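Histone RNA hairpin-binding protein (Drosophila melanogaster, PDB 4TV0) binds the stem-loop of histone mRNA through its RNA-binding domain, acting in histone pre-mRNA 3' processing and coupling histone mRNA production to the cell cycle. Local coordinates at residues A10-R15 against P48-K53. The protein carries 2 engineered substitutions. Residues are numbered along the deposited sequence; the frame is centred on the assembly and turned at random.
Sequences AILSRR and PNKYGK
Arg15 reaches from helix 9-22 into the loop 48-53 and grips two backbone carbonyls with one nitrogen: NH1 donates to Lys50 O at 2.7 Å and to Gly52 O at 2.6 Å. The first oxygen sits at the guanidinium edge, almost in its plane, although NH1 lies well above the Lys50 carbonyl plane; toward Gly52 O, NH1 lies in the carbonyl plane. A weak third bond joins NH2 to Gly52 O. With CG anti to its carbonyl carbon (chi1 -74°) and the chain extended from there to NE, the Arg15 side chain spans the gap to the turn. CG2 of Ile11 lies over one guanidinium face, offset toward its rim, while Phe59 of helix 56-67 adds a cation-pi contact. A leucine in place of Arg15 would probably leave the Lys50 and Gly52 carbonyls without this donor and Phe59 without its cation. Within the loop, Asn49 to Gly52 form a type I beta turn, and Asn49 OD1 accepts from Tyr51 N, an Asx turn; in this RNA-binding domain the turn packs on the first helix. Van der Waals contacts flank the polar grip: Leu12 turns its CD2 to the Lys50 carbonyl, its CD1 meets Tyr51 CE1 at 4.1 Å, and CB of Arg15 lies 3.9 Å from CB of Lys50, whose NZ bonds to Gln16 OE1.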
loop_
_atom_site.group_PDB
_atom_site.type_symbol
_atom_site.label_atom_id
_atom_site.label_comp_id
_atom_site.label_asym_id
_atom_site.label_seq_id
_atom_site.Cartn_x
_atom_site.Cartn_y
_atom_site.Cartn_z
ATOM N N ALA A 10 4.583 1.576 12.300
ATOM C CA ALA A 10 5.329 0.609 11.497
ATOM C C ALA A 10 4.499 0.169 10.308
ATOM O O ALA A 10 5.028 -0.010 9.216
ATOM C CB ALA A 10 5.773 -0.581 12.317
ATOM N N ILE A 11 3.198 0.016 10.516
ATOM C CA ILE A 11 2.302 -0.320 9.423
ATOM C C ILE A 11 2.207 0.841 8.422
ATOM O O ILE A 11 2.376 0.650 7.214
ATOM C CB ILE A 11 0.917 -0.711 9.933
ATOM C CG1 ILE A 11 1.008 -1.895 10.889
ATOM C CG2 ILE A 11 -0.017 -1.064 8.776
ATOM C CD1 ILE A 11 -0.351 -2.443 11.253
ATOM N N LEU A 12 1.982 2.050 8.925
ATOM C CA LEU A 12 1.901 3.222 8.048
ATOM C C LEU A 12 3.136 3.401 7.166
ATOM O O LEU A 12 3.020 3.604 5.957
ATOM C CB LEU A 12 1.640 4.504 8.843
ATOM C CG LEU A 12 0.210 4.615 9.377
ATOM C CD1 LEU A 12 -0.072 5.991 9.979
ATOM C CD2 LEU A 12 -0.759 4.270 8.251
ATOM N N SER A 13 4.319 3.311 7.762
ATOM C CA SER A 13 5.532 3.559 6.996
ATOM C C SER A 13 5.804 2.469 5.948
ATOM O O SER A 13 6.298 2.773 4.866
ATOM C CB SER A 13 6.732 3.753 7.916
ATOM O OG SER A 13 7.023 2.556 8.586
ATOM N N ARG A 14 5.472 1.215 6.253
ATOM C CA ARG A 14 5.649 0.147 5.280
ATOM C C ARG A 14 4.626 0.310 4.160
ATOM O O ARG A 14 4.890 0.015 2.993
ATOM C CB ARG A 14 5.456 -1.233 5.923
ATOM C CG ARG A 14 5.257 -2.368 4.899
ATOM C CD ARG A 14 5.030 -3.770 5.516
ATOM N NE ARG A 14 3.676 -3.942 6.042
ATOM C CZ ARG A 14 3.377 -3.998 7.339
ATOM N NH1 ARG A 14 4.352 -3.915 8.233
ATOM N NH2 ARG A 14 2.113 -4.143 7.747
ATOM N N ARG A 15 3.429 0.741 4.520
ATOM C CA ARG A 15 2.409 0.888 3.510
ATOM C C ARG A 15 2.811 2.040 2.585
ATOM O O ARG A 15 2.625 1.973 1.370
ATOM C CB ARG A 15 1.039 1.115 4.136
ATOM C CG ARG A 15 0.435 -0.132 4.749
ATOM C CD ARG A 15 -0.942 0.201 5.336
ATOM N NE ARG A 15 -1.626 -0.948 5.917
ATOM C CZ ARG A 15 -2.784 -0.855 6.564
ATOM N NH1 ARG A 15 -3.396 0.322 6.699
ATOM N NH2 ARG A 15 -3.351 -1.940 7.058
ATOM N N PRO A 48 -4.383 1.960 -2.892
ATOM C CA PRO A 48 -4.827 1.497 -1.572
ATOM C C PRO A 48 -4.659 2.583 -0.513
ATOM O O PRO A 48 -3.638 3.257 -0.495
ATOM C CB PRO A 48 -3.883 0.331 -1.288
ATOM C CG PRO A 48 -2.628 0.703 -2.021
ATOM C CD PRO A 48 -3.106 1.345 -3.293
ATOM N N ASN A 49 -5.657 2.759 0.343
ATOM C CA ASN A 49 -5.594 3.760 1.398
ATOM C C ASN A 49 -4.791 3.248 2.592
ATOM O O ASN A 49 -5.186 2.287 3.234
ATOM C CB ASN A 49 -7.003 4.115 1.848
ATOM C CG ASN A 49 -7.029 5.261 2.826
ATOM O OD1 ASN A 49 -6.013 5.920 3.060
ATOM N ND2 ASN A 49 -8.199 5.526 3.387
ATOM N N LYS A 50 -3.665 3.888 2.883
ATOM C CA LYS A 50 -2.778 3.425 3.947
ATOM C C LYS A 50 -3.399 3.633 5.325
ATOM O O LYS A 50 -3.019 2.980 6.297
ATOM C CB LYS A 50 -1.407 4.110 3.867
ATOM C CG LYS A 50 -1.386 5.590 4.246
ATOM C CD LYS A 50 0.031 6.193 4.172
ATOM C CE LYS A 50 -0.009 7.692 4.475
ATOM N NZ LYS A 50 1.327 8.373 4.505
ATOM N N TYR A 51 -4.380 4.524 5.399
ATOM C CA TYR A 51 -5.015 4.837 6.670
ATOM C C TYR A 51 -6.133 3.870 7.004
ATOM O O TYR A 51 -6.884 4.093 7.934
ATOM C CB TYR A 51 -5.560 6.266 6.663
ATOM C CG TYR A 51 -4.504 7.344 6.789
ATOM C CD1 TYR A 51 -3.688 7.418 7.918
ATOM C CD2 TYR A 51 -4.322 8.290 5.790
ATOM C CE1 TYR A 51 -2.724 8.404 8.048
ATOM C CE2 TYR A 51 -3.356 9.288 5.910
ATOM C CZ TYR A 51 -2.562 9.347 7.048
ATOM O OH TYR A 51 -1.601 10.335 7.186
ATOM N N GLY A 52 -6.252 2.788 6.254
ATOM C CA GLY A 52 -7.382 1.888 6.457
ATOM C C GLY A 52 -7.084 0.649 7.283
ATOM O O GLY A 52 -5.971 0.145 7.292
ATOM N N LYS A 53 -8.086 0.154 7.990
ATOM C CA LYS A 53 -7.922 -1.051 8.775
ATOM C C LYS A 53 -7.986 -2.270 7.862
ATOM O O LYS A 53 -9.039 -2.588 7.296
ATOM C CB LYS A 53 -9.009 -1.145 9.852
ATOM C CG LYS A 53 -9.175 0.096 10.712
ATOM C CD LYS A 53 -8.030 0.257 11.703
ATOM C CE LYS A 53 -7.981 -0.906 12.683
ATOM N NZ LYS A 53 -7.357 -0.438 13.948
#